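Local coordinates for protein 3'-5' exonuclease crn-4 (Caenorhabditis elegans, PDB 5DK5) that degrades RNA and DNA as a 3'-5' exonuclease of the DEDDh family, forms a homodimer, and takes part in apoptotic DNA breakdown, at residues I23-T28 with R123-R128; C39-F44 with Q131-L136; A117-S122 with I149-I154. All blocks are in the same frame, centred on the assembly; numbering follows the deposited sequence.

From the N terminus, strand 20-28 comes first and residues 23-28 on it meet residues 123-128, so interaction 1 closes a loop of nearly a hundred residues. Residues 39-44 start a second long loop, closed by interaction 2 at 131-136, further along helix 124-136. Interaction 3 begins at 117-122, just before that helix, and closes at 149-154, just after it, completing a beta-alpha-beta unit. Each loop crosses the other two. The central sheet binds them together: 20-28 lies between 41-50 and 116-120, with 147-150 next to 116-120 on its other side. Interaction 1 touches both others, while interactions 2 and 3, about 19 Å apart between centres, do not meet.

Interaction 1: I23-T28 with R123-R128; sequences ILDFET and RQDLWR. With IPA (isopropyl alcohol), chain L; IPA (isopropyl alcohol), chain M.
The metal site of the DEDDh exonuclease fold, which belongs to the RNase H clan, lies here on strand 20-28, with helix 124-136 set against it through D125, which meets L24, D25 and F26. D25 and E27, which bind magnesium, point away from helix 124-136; both touch A191 of helix 191-207, and D194 is the third ligand. L24, F26 and T28 alternate with them and point toward the helix. D125, beside this site, is probably a further acidic residue of the DEDDh signature. Its CG stands beside its own backbone N (chi1 -70°), which brings OD2 up to the strand. There F26 N donates to D125 OD2 over 2.9 Å, almost straight at 175° and nearly in line with the C-O bond. The carboxylate is thereby tied to strand backbone between the two metal ligands, and D25 OD2 comes within 4.2 Å of D125 OD2. Beside this bond, leucine and phenylalanine side chains pack on the helix. L24 CD2 lies 3.9 Å from D125 CB, the two side chains running antiparallel past one another, and it also meets L126 CD2. The F26 ring turns its edge to the helix, with CD2 3.4 Å from D125 O and L126 CD2 near the ring plane. F145 backs L24 and L126. Near T28, R128, bent at chi3, gives a 2.6 Å bond from NE to Q124 OE1, which lies in the guanidinium plane and so limits its rotation. One water joins the segments there, donating to T28 OG1 at 2.7 Å and accepting from R128 NH2 at 3.1 Å.

Interaction 2: C39-F44 with Q131-L136; sequences CEVIQF and QYQMKL
Q133 lays its side chain across V41, CG against V41 CG2 at 3.8 Å, and carries its amide on to the strand backbone. CG is anti to the backbone N (chi1 -179°) and the chain then bends at chi2, which swings OE1 round to V41. V41 N donates to Q133 OE1 over 2.8 Å, N-H...O angle 153°, with the nitrogen in the carbonyl plane. A water also donates to OE1 and, with its second hydrogen, to V41 O, so the amide oxygen grips both polar backbone atoms of V41, one directly and one through water. The other end of the amide is held too: Q133 NE2 bonds S137 OG and also gives to a second water, which in turn donates to E40 OE2 at 3.0 Å. The E40 carboxylate is anchored mainly by the backbone nitrogens of V69, L70 and N71, while its stem meets L136 at about a right angle, E40 CG lying 3.7 Å from L136 CD1. Y132 brings its ring edge to the backbone, CD2 3.4 Å from C39 O, and its hydroxyl bonds F301 O. Just beyond, I42 and Q43 form a classic beta bulge opposite E27. The contact thus joins helix 124-136 to the start of strand 41-50, with F95 of helix 95-109 against V41 and Q133, helix 300-305 against Y132 and L136, and strand 20-28 alongside.

Interaction 3: A117-S122 with I149-I154; sequences AFVCDS and INLYKI. With IPA (isopropyl alcohol), chain L.
V119 and I149 make the tight half of this contact, side by side on parallel strands with CG2 of V119 4.0 Å from CB of I149. The backbones lock in register: I149 N gives to F118 O at 2.9 Å, C120 N to I149 O at 3.0 Å and L151 N to C120 O at 2.9 Å. V119 CG1 also reaches L151 CB, which carries the packing into the first turn of helix 151-161. Beyond C120 and N150 the strands end; D121 O still lies 3.2 Å from Y152 CB, but the contact runs out toward the partly exposed S122 and Y152. N150, the N-cap, turns its CG anti to the backbone N (chi1 -171°); OD1 accepts from K153 N, which lies above the carbonyl plane, and weakly from Y152 N. Its ND2 bonds E216 and, at 3.3 Å, O2 of an isopropanol, probably from the crystallisation liquor. With an alanine in place of N150, the helix would probably lose its cap and E216 a partner. Helix 124-136 connects the two strands as a beta-alpha-beta unit; strand 116-120 lies between 20-28 and 147-150, with helix 191-207 against D121 and L151 and helix 172-179 beside Y152.

Interaction 1: I23-T28 with R123-R128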
loop_
_atom_site.group_PDB
_atom_site.type_symbol
_atom_site.label_atom_id
_atom_site.label_comp_id
_atom_site.label_asym_id
_atom_site.label_seq_id
_atom_site.Cartn_x
_atom_site.Cartn_y
_atom_site.Cartn_z
ATOM N N ILE B 23 -23.657 17.661 -2.526
ATOM C CA ILE B 23 -22.231 17.902 -2.682
ATOM C C ILE B 23 -21.474 16.633 -2.294
ATOM O O ILE B 23 -21.426 16.268 -1.121
ATOM C CB ILE B 23 -21.753 19.091 -1.830
ATOM C CG1 ILE B 23 -22.406 20.391 -2.305
ATOM C CG2 ILE B 23 -20.235 19.234 -1.900
ATOM C CD1 ILE B 23 -23.772 20.662 -1.702
ATOM N N LEU B 24 -20.887 15.973 -3.287
ATOM C CA LEU B 24 -20.257 14.670 -3.098
ATOM C C LEU B 24 -18.734 14.770 -3.057
ATOM O O LEU B 24 -18.141 15.596 -3.751
ATOM C CB LEU B 24 -20.694 13.720 -4.216
ATOM C CG LEU B 24 -20.043 12.338 -4.271
ATOM C CD1 LEU B 24 -21.049 11.317 -4.778
ATOM C CD2 LEU B 24 -18.812 12.343 -5.167
ATOM N N ASP B 25 -18.109 13.917 -2.250
ATOM C CA ASP B 25 -16.654 13.892 -2.135
ATOM C C ASP B 25 -16.124 12.507 -1.775
ATOM O O ASP B 25 -16.553 11.902 -0.792
ATOM C CB ASP B 25 -16.183 14.895 -1.085
ATOM C CG ASP B 25 -14.673 14.942 -0.967
ATOM O OD1 ASP B 25 -14.097 14.094 -0.255
ATOM O OD2 ASP B 25 -14.061 15.829 -1.592
ATOM N N PHE B 26 -15.183 12.023 -2.581
ATOM C CA PHE B 26 -14.484 10.775 -2.304
ATOM C C PHE B 26 -13.037 11.048 -1.919
ATOM O O PHE B 26 -12.386 11.924 -2.488
ATOM C CB PHE B 26 -14.514 9.839 -3.517
ATOM C CG PHE B 26 -15.859 9.232 -3.798
ATOM C CD1 PHE B 26 -16.526 8.500 -2.830
ATOM C CD2 PHE B 26 -16.443 9.367 -5.047
ATOM C CE1 PHE B 26 -17.756 7.930 -3.097
ATOM C CE2 PHE B 26 -17.672 8.800 -5.320
ATOM C CZ PHE B 26 -18.330 8.080 -4.343
ATOM N N GLU B 27 -12.550 10.303 -0.935
ATOM C CA GLU B 27 -11.123 10.228 -0.650
ATOM C C GLU B 27 -10.687 8.793 -0.883
ATOM O O GLU B 27 -11.447 7.862 -0.609
ATOM C CB GLU B 27 -10.817 10.675 0.779
ATOM C CG GLU B 27 -11.263 12.099 1.078
ATOM C CD GLU B 27 -10.577 13.135 0.203
ATOM O OE1 GLU B 27 -9.397 12.931 -0.153
ATOM O OE2 GLU B 27 -11.225 14.152 -0.133
ATOM N N THR B 28 -9.473 8.619 -1.398
ATOM C CA THR B 28 -8.994 7.301 -1.797
ATOM C C THR B 28 -7.633 6.967 -1.205
ATOM O O THR B 28 -6.935 7.833 -0.676
ATOM C CB THR B 28 -8.878 7.183 -3.336
ATOM O OG1 THR B 28 -7.756 7.949 -3.799
ATOM C CG2 THR B 28 -10.150 7.674 -4.025
ATOM N N ARG B 123 -13.837 16.679 -12.070
ATOM C CA ARG B 123 -14.328 15.459 -12.698
ATOM C C ARG B 123 -13.833 14.225 -11.957
ATOM O O ARG B 123 -14.407 13.146 -12.081
ATOM C CB ARG B 123 -13.890 15.396 -14.164
ATOM C CG ARG B 123 -12.378 15.432 -14.371
ATOM C CD ARG B 123 -12.010 15.270 -15.839
ATOM N NE ARG B 123 -12.583 16.327 -16.671
ATOM C CZ ARG B 123 -12.525 16.353 -18.000
ATOM N NH1 ARG B 123 -11.923 15.375 -18.665
ATOM N NH2 ARG B 123 -13.073 17.358 -18.668
ATOM N N GLN B 124 -12.768 14.400 -11.179
ATOM C CA GLN B 124 -12.064 13.285 -10.555
ATOM C C GLN B 124 -12.971 12.356 -9.748
ATOM O O GLN B 124 -12.878 11.135 -9.875
ATOM C CB GLN B 124 -10.951 13.818 -9.647
ATOM C CG GLN B 124 -9.919 14.669 -10.368
ATOM C CD GLN B 124 -9.218 13.911 -11.477
ATOM O OE1 GLN B 124 -8.944 12.719 -11.350
ATOM N NE2 GLN B 124 -8.937 14.596 -12.579
ATOM N N ASP B 125 -13.843 12.932 -8.927
ATOM C CA ASP B 125 -14.663 12.147 -8.007
ATOM C C ASP B 125 -15.509 11.084 -8.708
ATOM O O ASP B 125 -15.564 9.939 -8.260
ATOM C CB ASP B 125 -15.580 13.065 -7.194
ATOM C CG ASP B 125 -14.819 13.911 -6.189
ATOM O OD1 ASP B 125 -14.406 15.035 -6.544
ATOM O OD2 ASP B 125 -14.637 13.452 -5.041
ATOM N N LEU B 126 -16.161 11.458 -9.805
ATOM C CA LEU B 126 -17.098 10.559 -10.472
ATOM C C LEU B 126 -16.528 9.929 -11.743
ATOM O O LEU B 126 -16.716 8.736 -11.981
ATOM C CB LEU B 126 -18.396 11.302 -10.795
ATOM C CG LEU B 126 -19.233 11.726 -9.580
ATOM C CD1 LEU B 126 -20.499 12.431 -10.031
ATOM C CD2 LEU B 126 -19.585 10.540 -8.685
ATOM N N TRP B 127 -15.834 10.711 -12.563
ATOM C CA TRP B 127 -15.281 10.167 -13.800
ATOM C C TRP B 127 -14.172 9.147 -13.532
ATOM O O TRP B 127 -14.112 8.112 -14.195
ATOM C CB TRP B 127 -14.742 11.276 -14.702
ATOM C CG TRP B 127 -13.719 10.774 -15.669
ATOM C CD1 TRP B 127 -13.941 10.021 -16.785
ATOM C CD2 TRP B 127 -12.303 10.977 -15.595
ATOM N NE1 TRP B 127 -12.751 9.746 -17.413
ATOM C CE2 TRP B 127 -11.731 10.322 -16.703
ATOM C CE3 TRP B 127 -11.465 11.649 -14.701
ATOM C CZ2 TRP B 127 -10.359 10.320 -16.940
ATOM C CZ3 TRP B 127 -10.104 11.647 -14.939
ATOM C CH2 TRP B 127 -9.564 10.987 -16.049
ATOM N N ARG B 128 -13.298 9.434 -12.569
ATOM C CA ARG B 128 -12.173 8.541 -12.271
ATOM C C ARG B 128 -12.443 7.656 -11.061
ATOM O O ARG B 128 -12.559 6.436 -11.188
ATOM C CB ARG B 128 -10.888 9.345 -12.039
ATOM C CG ARG B 128 -9.673 8.477 -11.697
ATOM C CD ARG B 128 -8.375 9.281 -11.689
ATOM N NE ARG B 128 -8.361 10.286 -10.631
ATOM C CZ ARG B 128 -8.066 10.040 -9.359
ATOM N NH1 ARG B 128 -7.760 8.811 -8.963
ATOM N NH2 ARG B 128 -8.085 11.028 -8.475
HETATM C C1 IPA L . -11.657 21.233 -14.185
HETATM C C2 IPA L . -11.477 20.046 -13.267
HETATM C C3 IPA L . -10.003 19.765 -13.069
HETATM O O2 IPA L . -12.084 18.920 -13.854
HETATM C C1 IPA M . -7.123 4.193 -10.645
HETATM C C2 IPA M . -6.735 5.279 -11.622
HETATM C C3 IPA M . -7.767 5.352 -12.725
HETATM O O2 IPA M . -6.679 6.512 -10.940
HETATM O O HOH W 1 -7.261 9.724 -5.840
#

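Interaction 2: C39-F44 with Q131-L136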
loop_
_atom_site.group_PDB
_atom_site.type_symbol
_atom_site.label_atom_id
_atom_site.label_comp_id
_atom_site.label_asym_id
_atom_site.label_seq_id
_atom_site.Cartn_x
_atom_site.Cartn_y
_atom_site.Cartn_z
ATOM N N CYS B 39 -6.422 3.241 -6.967
ATOM C CA CYS B 39 -7.116 4.023 -5.949
ATOM C C CYS B 39 -8.436 3.387 -5.522
ATOM O O CYS B 39 -9.316 3.143 -6.349
ATOM C CB CYS B 39 -7.373 5.442 -6.462
ATOM S SG CYS B 39 -5.878 6.364 -6.880
ATOM N N GLU B 40 -8.555 3.122 -4.223
ATOM C CA GLU B 40 -9.789 2.622 -3.625
ATOM C C GLU B 40 -10.388 3.669 -2.697
ATOM O O GLU B 40 -9.666 4.307 -1.934
ATOM C CB GLU B 40 -9.532 1.339 -2.838
ATOM C CG GLU B 40 -9.014 0.184 -3.661
ATOM C CD GLU B 40 -8.611 -0.989 -2.795
ATOM O OE1 GLU B 40 -7.501 -0.951 -2.222
ATOM O OE2 GLU B 40 -9.409 -1.943 -2.675
ATOM N N VAL B 41 -11.706 3.832 -2.755
ATOM C CA VAL B 41 -12.409 4.757 -1.874
ATOM C C VAL B 41 -12.237 4.349 -0.414
ATOM O O VAL B 41 -12.428 3.183 -0.066
ATOM C CB VAL B 41 -13.913 4.815 -2.210
ATOM C CG1 VAL B 41 -14.658 5.718 -1.229
ATOM C CG2 VAL B 41 -14.122 5.299 -3.633
ATOM N N ILE B 42 -11.883 5.312 0.435
ATOM C CA ILE B 42 -11.729 5.065 1.867
ATOM C C ILE B 42 -12.590 6.012 2.704
ATOM O O ILE B 42 -12.737 5.820 3.911
ATOM C CB ILE B 42 -10.257 5.187 2.310
ATOM C CG1 ILE B 42 -9.671 6.533 1.878
ATOM C CG2 ILE B 42 -9.440 4.039 1.723
ATOM C CD1 ILE B 42 -8.251 6.761 2.360
ATOM N N GLN B 43 -13.155 7.033 2.066
ATOM C CA GLN B 43 -14.161 7.866 2.717
ATOM C C GLN B 43 -15.204 8.350 1.713
ATOM O O GLN B 43 -14.878 8.728 0.586
ATOM C CB GLN B 43 -13.516 9.056 3.425
ATOM C CG GLN B 43 -14.498 9.836 4.291
ATOM C CD GLN B 43 -13.821 10.840 5.202
ATOM O OE1 GLN B 43 -12.625 11.104 5.081
ATOM N NE2 GLN B 43 -14.591 11.406 6.125
ATOM N N PHE B 44 -16.459 8.329 2.150
ATOM C CA PHE B 44 -17.614 8.623 1.310
ATOM C C PHE B 44 -18.443 9.709 1.994
ATOM O O PHE B 44 -19.148 9.429 2.963
ATOM C CB PHE B 44 -18.432 7.341 1.097
ATOM C CG PHE B 44 -19.405 7.397 -0.051
ATOM C CD1 PHE B 44 -19.886 8.601 -0.538
ATOM C CD2 PHE B 44 -19.847 6.222 -0.638
ATOM C CE1 PHE B 44 -20.785 8.630 -1.589
ATOM C CE2 PHE B 44 -20.744 6.246 -1.689
ATOM C CZ PHE B 44 -21.214 7.448 -2.164
ATOM N N GLN B 131 -15.837 5.614 -11.088
ATOM C CA GLN B 131 -15.796 4.649 -12.186
ATOM C C GLN B 131 -14.849 3.479 -11.898
ATOM O O GLN B 131 -15.191 2.320 -12.137
ATOM C CB GLN B 131 -15.380 5.343 -13.486
ATOM C CG GLN B 131 -16.141 4.856 -14.703
ATOM C CD GLN B 131 -15.575 5.378 -16.009
ATOM O OE1 GLN B 131 -15.620 4.692 -17.029
ATOM N NE2 GLN B 131 -15.049 6.598 -15.988
ATOM N N TYR B 132 -13.665 3.784 -11.377
ATOM C CA TYR B 132 -12.662 2.756 -11.112
ATOM C C TYR B 132 -13.080 1.860 -9.951
ATOM O O TYR B 132 -12.920 0.639 -10.011
ATOM C CB TYR B 132 -11.305 3.393 -10.813
ATOM C CG TYR B 132 -10.183 2.387 -10.703
ATOM C CD1 TYR B 132 -9.603 1.842 -11.839
ATOM C CD2 TYR B 132 -9.708 1.979 -9.466
ATOM C CE1 TYR B 132 -8.580 0.922 -11.748
ATOM C CE2 TYR B 132 -8.681 1.059 -9.363
ATOM C CZ TYR B 132 -8.122 0.535 -10.507
ATOM O OH TYR B 132 -7.102 -0.383 -10.410
ATOM N N GLN B 133 -13.614 2.468 -8.897
ATOM C CA GLN B 133 -14.078 1.718 -7.737
ATOM C C GLN B 133 -15.241 0.801 -8.113
ATOM O O GLN B 133 -15.348 -0.316 -7.605
ATOM C CB GLN B 133 -14.494 2.670 -6.613
ATOM C CG GLN B 133 -14.967 1.982 -5.339
ATOM C CD GLN B 133 -13.886 1.140 -4.693
ATOM O OE1 GLN B 133 -12.911 1.666 -4.153
ATOM N NE2 GLN B 133 -14.049 -0.177 -4.747
ATOM N N MET B 134 -16.105 1.276 -9.008
ATOM C CA MET B 134 -17.238 0.480 -9.474
ATOM C C MET B 134 -16.747 -0.772 -10.193
ATOM O O MET B 134 -17.359 -1.834 -10.094
ATOM C CB MET B 134 -18.138 1.294 -10.409
ATOM C CG MET B 134 -18.940 2.404 -9.737
ATOM S SD MET B 134 -20.036 1.878 -8.417
ATOM C CE MET B 134 -20.686 3.470 -7.925
ATOM N N LYS B 135 -15.641 -0.639 -10.918
ATOM C CA LYS B 135 -15.046 -1.770 -11.620
ATOM C C LYS B 135 -14.495 -2.780 -10.623
ATOM O O LYS B 135 -14.712 -3.982 -10.768
ATOM C CB LYS B 135 -13.934 -1.300 -12.562
ATOM C CG LYS B 135 -13.250 -2.419 -13.345
ATOM C CD LYS B 135 -14.200 -3.055 -14.346
ATOM C CE LYS B 135 -13.504 -4.103 -15.196
ATOM N NZ LYS B 135 -13.032 -5.252 -14.382
ATOM N N LEU B 136 -13.775 -2.288 -9.617
ATOM C CA LEU B 136 -13.220 -3.153 -8.582
ATOM C C LEU B 136 -14.323 -3.931 -7.872
ATOM O O LEU B 136 -14.177 -5.121 -7.592
ATOM C CB LEU B 136 -12.427 -2.339 -7.556
ATOM C CG LEU B 136 -11.186 -1.587 -8.039
ATOM C CD1 LEU B 136 -10.504 -0.914 -6.860
ATOM C CD2 LEU B 136 -10.224 -2.516 -8.758
HETATM O O HOH W 2 -12.299 -2.226 -3.518
HETATM O O HOH W 3 -12.695 0.888 -1.449
#

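Interaction 3: A117-S122 with I149-I154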
loop_
_atom_site.group_PDB
_atom_site.type_symbol
_atom_site.label_atom_id
_atom_site.label_comp_id
_atom_site.label_asym_id
_atom_site.label_seq_id
_atom_site.Cartn_x
_atom_site.Cartn_y
_atom_site.Cartn_z
ATOM N N ALA B 117 -29.078 16.271 -8.335
ATOM C CA ALA B 117 -27.799 16.088 -9.017
ATOM C C ALA B 117 -26.637 16.259 -8.049
ATOM O O ALA B 117 -26.722 17.022 -7.085
ATOM C CB ALA B 117 -27.672 17.067 -10.169
ATOM N N PHE B 118 -25.551 15.541 -8.316
ATOM C CA PHE B 118 -24.361 15.626 -7.484
ATOM C C PHE B 118 -23.462 16.772 -7.931
ATOM O O PHE B 118 -23.359 17.064 -9.121
ATOM C CB PHE B 118 -23.589 14.304 -7.513
ATOM C CG PHE B 118 -24.290 13.184 -6.805
ATOM C CD1 PHE B 118 -24.190 13.048 -5.432
ATOM C CD2 PHE B 118 -25.058 12.273 -7.509
ATOM C CE1 PHE B 118 -24.838 12.022 -4.775
ATOM C CE2 PHE B 118 -25.709 11.246 -6.858
ATOM C CZ PHE B 118 -25.599 11.120 -5.489
ATOM N N VAL B 119 -22.827 17.418 -6.959
ATOM C CA VAL B 119 -21.893 18.505 -7.217
ATOM C C VAL B 119 -20.507 18.121 -6.713
ATOM O O VAL B 119 -20.363 17.607 -5.602
ATOM C CB VAL B 119 -22.343 19.810 -6.535
ATOM C CG1 VAL B 119 -21.380 20.947 -6.854
ATOM C CG2 VAL B 119 -23.762 20.168 -6.965
ATOM N N CYS B 120 -19.495 18.368 -7.538
ATOM C CA CYS B 120 -18.112 18.074 -7.180
ATOM C C CYS B 120 -17.226 19.242 -7.594
ATOM O O CYS B 120 -17.646 20.102 -8.369
ATOM C CB CYS B 120 -17.644 16.777 -7.844
ATOM S SG CYS B 120 -18.671 15.335 -7.469
ATOM N N ASP B 121 -16.003 19.275 -7.074
ATOM C CA ASP B 121 -15.075 20.356 -7.390
ATOM C C ASP B 121 -14.252 20.034 -8.637
ATOM O O ASP B 121 -13.484 20.868 -9.111
ATOM C CB ASP B 121 -14.153 20.631 -6.201
ATOM C CG ASP B 121 -13.209 19.485 -5.911
ATOM O OD1 ASP B 121 -13.552 18.324 -6.222
ATOM O OD2 ASP B 121 -12.120 19.748 -5.361
ATOM N N SER B 122 -14.419 18.826 -9.166
ATOM C CA SER B 122 -13.745 18.427 -10.398
ATOM C C SER B 122 -14.380 17.161 -10.959
ATOM O O SER B 122 -15.338 16.634 -10.397
ATOM C CB SER B 122 -12.248 18.202 -10.157
ATOM O OG SER B 122 -12.022 17.060 -9.347
ATOM N N ILE B 149 -22.555 17.931 -11.738
ATOM C CA ILE B 149 -22.178 19.333 -11.825
ATOM C C ILE B 149 -20.723 19.533 -11.424
ATOM O O ILE B 149 -20.365 19.390 -10.256
ATOM C CB ILE B 149 -23.079 20.206 -10.929
ATOM C CG1 ILE B 149 -24.551 19.979 -11.299
ATOM C CG2 ILE B 149 -22.686 21.681 -11.055
ATOM C CD1 ILE B 149 -25.543 20.832 -10.538
ATOM N N ASN B 150 -19.888 19.855 -12.406
ATOM C CA ASN B 150 -18.508 20.239 -12.145
ATOM C C ASN B 150 -18.482 21.708 -11.747
ATOM O O ASN B 150 -18.576 22.593 -12.598
ATOM C CB ASN B 150 -17.637 19.986 -13.375
ATOM C CG ASN B 150 -16.157 20.163 -13.094
ATOM O OD1 ASN B 150 -15.759 20.955 -12.240
ATOM N ND2 ASN B 150 -15.331 19.422 -13.818
ATOM N N LEU B 151 -18.364 21.965 -10.449
ATOM C CA LEU B 151 -18.502 23.320 -9.930
ATOM C C LEU B 151 -17.357 24.222 -10.377
ATOM O O LEU B 151 -17.539 25.428 -10.542
ATOM C CB LEU B 151 -18.578 23.301 -8.402
ATOM C CG LEU B 151 -19.064 24.600 -7.754
ATOM C CD1 LEU B 151 -20.518 24.867 -8.105
ATOM C CD2 LEU B 151 -18.887 24.549 -6.248
ATOM N N TYR B 152 -16.177 23.638 -10.569
ATOM C CA TYR B 152 -15.008 24.409 -10.973
ATOM C C TYR B 152 -15.155 24.887 -12.410
ATOM O O TYR B 152 -14.637 25.940 -12.785
ATOM C CB TYR B 152 -13.732 23.582 -10.830
ATOM C CG TYR B 152 -12.475 24.372 -11.111
ATOM C CD1 TYR B 152 -11.943 25.223 -10.154
ATOM C CD2 TYR B 152 -11.822 24.270 -12.332
ATOM C CE1 TYR B 152 -10.798 25.950 -10.402
ATOM C CE2 TYR B 152 -10.672 24.994 -12.590
ATOM C CZ TYR B 152 -10.165 25.832 -11.621
ATOM O OH TYR B 152 -9.022 26.556 -11.870
ATOM N N LYS B 153 -15.858 24.099 -13.213
ATOM C CA LYS B 153 -16.116 24.462 -14.597
ATOM C C LYS B 153 -17.040 25.675 -14.667
ATOM O O LYS B 153 -16.873 26.547 -15.518
ATOM C CB LYS B 153 -16.728 23.285 -15.348
ATOM C CG LYS B 153 -16.998 23.557 -16.813
ATOM C CD LYS B 153 -17.604 22.336 -17.477
ATOM C CE LYS B 153 -17.963 22.605 -18.924
ATOM N NZ LYS B 153 -18.636 21.432 -19.526
ATOM N N ILE B 154 -18.016 25.722 -13.767
ATOM C CA ILE B 154 -18.915 26.867 -13.677
ATOM C C ILE B 154 -18.143 28.070 -13.156
ATOM O O ILE B 154 -18.343 29.198 -13.608
ATOM C CB ILE B 154 -20.115 26.577 -12.754
ATOM C CG1 ILE B 154 -20.850 25.321 -13.228
ATOM C CG2 ILE B 154 -21.063 27.781 -12.710
ATOM C CD1 ILE B 154 -21.981 24.891 -12.332
HETATM C C1 IPA L . -11.657 21.233 -14.185
HETATM C C2 IPA L . -11.477 20.046 -13.267
HETATM C C3 IPA L . -10.003 19.765 -13.069
HETATM O O2 IPA L . -12.084 18.920 -13.854
#